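Local coordinates for protein insulinase family protease (Yersinia pestis, PDB 3GO9) that is predicted to cleave peptides as a protease of the insulinase (M16) family, whose active members are zinc-dependent, at residues 16-28 against 404-416. Numbering follows the deposited sequence.
Sequences QAEALQPDPAWQQ and VDIAPEQYQKLRQ. With ZN (zinc ion), chain F.
Asp405 meets Asp23 through water: a single molecule donates to Asp23 OD2 and Asp405 OD2, 2.7 Å from each, and takes a weak bond from Trp26 NE1 at the indole edge. It bridges two carboxylates that approach to 4.0 Å (Asp23 OD2 to Asp405 OD1), and Arg395, salt-bridged to Asp405 and in cation-pi contact with Trp26, probably eases their repulsion. The backbones then pair briefly. Asp23 N bonds weakly to Asp405 O, Ile406 CA lies against Gln21 O, and Ala407 N, at the helix N-cap position, gives Gln21 O a firm bond of 2.9 Å. Pro408 CD rests on Asp23 OD1, the same oxygen that closes an Asx turn onto Ala25 N. In the first turn of the helix, Gln410 stretches out, CG anti to its own N (chi1 -172°), and its amide reads the passing chain: OE1 accepts from Gln21 N at 2.8 Å, while NE2 donates to Ala19 O and, almost straight (175°), to Glu18 OE1. That oxygen also takes Lys413 NZ on its syn side, a salt bridge of 2.6 Å. Leu414 CD1 packs on Leu20 CD2, both leucines also touching Leu286 of helix 283-309. A lone beta bridge, a glutamine amide and a salt bridge thus strap an extended N-terminal arm, which continues into edge strand 26-30, to helix 408-421, tying together the two halves of the M16 fold.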
# COMPACT_ATOMS: atom_id res chain seq x y z
N GLN A 16 28.36 -18.20 -3.24
CA GLN A 16 27.84 -16.90 -2.84
C GLN A 16 26.76 -16.38 -3.82
O GLN A 16 26.67 -16.79 -4.98
CB GLN A 16 29.01 -15.90 -2.66
CG GLN A 16 30.01 -16.37 -1.57
CD GLN A 16 29.61 -16.03 -0.11
OE1 GLN A 16 30.27 -16.47 0.86
NE2 GLN A 16 28.53 -15.25 0.04
N ALA A 17 25.89 -15.52 -3.32
CA ALA A 17 24.97 -14.79 -4.18
C ALA A 17 25.41 -13.34 -4.34
O ALA A 17 26.06 -12.76 -3.48
CB ALA A 17 23.59 -14.88 -3.61
N GLU A 18 25.06 -12.72 -5.46
CA GLU A 18 25.36 -11.33 -5.67
C GLU A 18 24.54 -10.46 -4.71
O GLU A 18 23.46 -10.89 -4.26
CB GLU A 18 25.02 -10.92 -7.11
CG GLU A 18 23.56 -11.06 -7.44
CD GLU A 18 23.32 -11.25 -8.91
OE1 GLU A 18 23.11 -10.23 -9.60
OE2 GLU A 18 23.37 -12.40 -9.36
N ALA A 19 25.05 -9.26 -4.47
CA ALA A 19 24.35 -8.23 -3.75
C ALA A 19 23.12 -7.78 -4.58
O ALA A 19 23.24 -7.56 -5.78
CB ALA A 19 25.20 -7.05 -3.49
N LEU A 20 21.98 -7.58 -3.93
CA LEU A 20 20.87 -6.91 -4.62
C LEU A 20 21.23 -5.47 -4.96
O LEU A 20 21.88 -4.79 -4.16
CB LEU A 20 19.59 -6.92 -3.78
CG LEU A 20 19.05 -8.30 -3.42
CD1 LEU A 20 17.83 -8.11 -2.50
CD2 LEU A 20 18.70 -9.10 -4.67
N GLN A 21 20.82 -5.02 -6.14
CA GLN A 21 21.10 -3.71 -6.69
C GLN A 21 19.82 -2.86 -6.62
O GLN A 21 18.87 -3.13 -7.35
CB GLN A 21 21.48 -3.83 -8.19
CG GLN A 21 22.75 -4.56 -8.51
CD GLN A 21 22.92 -4.75 -10.02
OE1 GLN A 21 22.40 -3.95 -10.82
NE2 GLN A 21 23.61 -5.83 -10.42
N PRO A 22 19.81 -1.81 -5.83
CA PRO A 22 18.71 -0.84 -5.95
C PRO A 22 18.58 -0.32 -7.35
O PRO A 22 19.57 -0.18 -8.03
CB PRO A 22 19.11 0.29 -4.99
CG PRO A 22 20.04 -0.43 -3.95
CD PRO A 22 20.81 -1.38 -4.82
N ASP A 23 17.37 -0.05 -7.81
CA ASP A 23 17.21 0.32 -9.20
C ASP A 23 17.83 1.70 -9.43
O ASP A 23 17.37 2.67 -8.85
CB ASP A 23 15.70 0.34 -9.52
CG ASP A 23 15.40 0.70 -10.95
OD1 ASP A 23 16.34 0.96 -11.74
OD2 ASP A 23 14.21 0.69 -11.32
N PRO A 24 18.88 1.81 -10.25
CA PRO A 24 19.58 3.08 -10.41
C PRO A 24 18.76 4.07 -11.25
O PRO A 24 19.08 5.25 -11.25
CB PRO A 24 20.89 2.67 -11.15
CG PRO A 24 20.52 1.51 -11.90
CD PRO A 24 19.53 0.74 -11.04
N ALA A 25 17.68 3.63 -11.86
CA ALA A 25 16.78 4.54 -12.56
C ALA A 25 16.18 5.59 -11.59
O ALA A 25 15.84 6.71 -12.03
CB ALA A 25 15.70 3.79 -13.23
N TRP A 26 16.04 5.24 -10.31
CA TRP A 26 15.54 6.16 -9.28
C TRP A 26 16.68 6.96 -8.72
O TRP A 26 17.43 6.41 -7.85
CB TRP A 26 14.80 5.43 -8.18
CG TRP A 26 13.38 5.14 -8.50
CD1 TRP A 26 12.87 4.00 -9.00
CD2 TRP A 26 12.31 6.03 -8.36
NE1 TRP A 26 11.54 4.10 -9.15
CE2 TRP A 26 11.15 5.37 -8.79
CE3 TRP A 26 12.23 7.35 -7.91
CZ2 TRP A 26 9.93 5.96 -8.76
CZ3 TRP A 26 10.99 7.94 -7.87
CH2 TRP A 26 9.84 7.24 -8.30
N GLN A 27 16.83 8.20 -9.21
CA GLN A 27 17.81 9.17 -8.78
C GLN A 27 17.39 9.71 -7.43
O GLN A 27 16.22 10.01 -7.22
CB GLN A 27 17.92 10.35 -9.72
CG GLN A 27 18.08 9.96 -11.21
CD GLN A 27 18.05 11.13 -12.15
OE1 GLN A 27 17.35 11.10 -13.17
NE2 GLN A 27 18.79 12.19 -11.80
N GLN A 28 18.33 9.83 -6.52
CA GLN A 28 17.96 10.32 -5.19
C GLN A 28 18.92 11.36 -4.69
O GLN A 28 20.09 11.40 -5.06
CB GLN A 28 17.96 9.17 -4.23
CG GLN A 28 17.11 7.97 -4.71
CD GLN A 28 17.09 6.86 -3.74
OE1 GLN A 28 16.12 6.65 -3.04
NE2 GLN A 28 18.19 6.12 -3.69
N VAL A 404 11.36 -4.61 -1.50
CA VAL A 404 12.54 -4.08 -2.25
C VAL A 404 12.36 -3.86 -3.76
O VAL A 404 11.72 -4.67 -4.47
CB VAL A 404 13.83 -4.97 -2.00
CG1 VAL A 404 13.68 -6.33 -2.63
CG2 VAL A 404 15.09 -4.21 -2.48
N ASP A 405 12.93 -2.75 -4.24
CA ASP A 405 12.91 -2.36 -5.67
C ASP A 405 14.30 -2.48 -6.28
O ASP A 405 15.23 -1.78 -5.90
CB ASP A 405 12.39 -0.91 -5.81
CG ASP A 405 12.23 -0.46 -7.24
OD1 ASP A 405 12.74 -1.18 -8.16
OD2 ASP A 405 11.68 0.71 -7.40
N ILE A 406 14.46 -3.44 -7.18
CA ILE A 406 15.76 -3.79 -7.70
C ILE A 406 15.91 -3.42 -9.17
O ILE A 406 14.91 -3.30 -9.86
CB ILE A 406 16.13 -5.28 -7.47
CG1 ILE A 406 15.20 -6.26 -8.13
CG2 ILE A 406 16.23 -5.50 -5.96
CD1 ILE A 406 15.75 -7.68 -8.09
N ALA A 407 17.16 -3.29 -9.64
CA ALA A 407 17.41 -3.03 -11.07
C ALA A 407 16.67 -4.04 -11.92
O ALA A 407 16.70 -5.23 -11.64
CB ALA A 407 18.91 -3.07 -11.37
N PRO A 408 16.03 -3.59 -13.00
CA PRO A 408 15.19 -4.54 -13.73
C PRO A 408 16.00 -5.63 -14.43
O PRO A 408 15.52 -6.76 -14.53
CB PRO A 408 14.42 -3.64 -14.73
CG PRO A 408 15.15 -2.32 -14.74
CD PRO A 408 15.77 -2.18 -13.37
N GLU A 409 17.24 -5.35 -14.86
CA GLU A 409 18.04 -6.41 -15.43
C GLU A 409 18.40 -7.45 -14.37
O GLU A 409 18.45 -8.65 -14.69
CB GLU A 409 19.30 -5.91 -16.10
CG GLU A 409 19.03 -5.14 -17.35
CD GLU A 409 20.27 -4.48 -17.84
OE1 GLU A 409 20.75 -3.57 -17.13
OE2 GLU A 409 20.78 -4.89 -18.87
N GLN A 410 18.63 -7.00 -13.14
CA GLN A 410 18.93 -7.98 -12.07
C GLN A 410 17.69 -8.79 -11.75
O GLN A 410 17.76 -10.01 -11.62
CB GLN A 410 19.43 -7.32 -10.81
CG GLN A 410 19.93 -8.37 -9.78
CD GLN A 410 20.44 -7.72 -8.53
OE1 GLN A 410 19.75 -6.89 -7.96
NE2 GLN A 410 21.70 -8.09 -8.10
N TYR A 411 16.52 -8.13 -11.75
CA TYR A 411 15.29 -8.80 -11.52
C TYR A 411 15.14 -9.89 -12.56
O TYR A 411 14.85 -11.03 -12.26
CB TYR A 411 14.12 -7.83 -11.58
CG TYR A 411 12.78 -8.50 -11.44
CD1 TYR A 411 12.11 -8.50 -10.25
CD2 TYR A 411 12.20 -9.14 -12.53
CE1 TYR A 411 10.85 -9.14 -10.15
CE2 TYR A 411 10.98 -9.78 -12.43
CZ TYR A 411 10.33 -9.79 -11.23
OH TYR A 411 9.10 -10.44 -11.17
N GLN A 412 15.35 -9.55 -13.83
CA GLN A 412 15.12 -10.52 -14.89
C GLN A 412 16.00 -11.78 -14.71
O GLN A 412 15.54 -12.92 -14.84
CB GLN A 412 15.40 -9.82 -16.21
CG GLN A 412 15.15 -10.65 -17.41
CD GLN A 412 15.45 -9.83 -18.68
OE1 GLN A 412 14.70 -9.86 -19.64
NE2 GLN A 412 16.54 -9.06 -18.64
N LYS A 413 17.27 -11.56 -14.38
CA LYS A 413 18.20 -12.61 -14.18
C LYS A 413 17.84 -13.47 -12.94
O LYS A 413 17.79 -14.71 -13.00
CB LYS A 413 19.60 -12.05 -14.03
CG LYS A 413 20.68 -13.04 -13.76
CD LYS A 413 21.99 -12.38 -13.50
CE LYS A 413 22.05 -11.69 -12.18
NZ LYS A 413 23.27 -10.82 -12.11
N LEU A 414 17.63 -12.80 -11.81
CA LEU A 414 17.29 -13.55 -10.60
C LEU A 414 15.96 -14.30 -10.71
O LEU A 414 15.85 -15.45 -10.25
CB LEU A 414 17.32 -12.61 -9.39
CG LEU A 414 18.70 -12.05 -9.03
CD1 LEU A 414 18.59 -11.11 -7.75
CD2 LEU A 414 19.73 -13.11 -8.71
N ARG A 415 14.95 -13.68 -11.32
CA ARG A 415 13.63 -14.29 -11.48
C ARG A 415 13.73 -15.49 -12.44
O ARG A 415 13.15 -16.55 -12.19
CB ARG A 415 12.62 -13.27 -12.05
CG ARG A 415 11.17 -13.83 -12.19
CD ARG A 415 10.53 -13.99 -10.90
NE ARG A 415 9.17 -14.45 -11.09
CZ ARG A 415 8.34 -14.79 -10.11
NH1 ARG A 415 8.70 -14.76 -8.84
NH2 ARG A 415 7.12 -15.16 -10.42
N GLN A 416 14.47 -15.32 -13.55
CA GLN A 416 14.71 -16.47 -14.44
C GLN A 416 15.34 -17.63 -13.68
O GLN A 416 15.00 -18.79 -13.87
CB GLN A 416 15.57 -16.15 -15.67
CG GLN A 416 15.57 -17.28 -16.72
CD GLN A 416 14.14 -17.63 -17.22
OE1 GLN A 416 13.55 -16.88 -18.00
NE2 GLN A 416 13.57 -18.74 -16.73
ZN ZN F . 22.33 -2.90 -18.40
O HOH W 1 11.83 1.04 -10.07
O HOH W 2 15.46 0.79 -5.09
O HOH W 3 21.00 -1.91 -19.18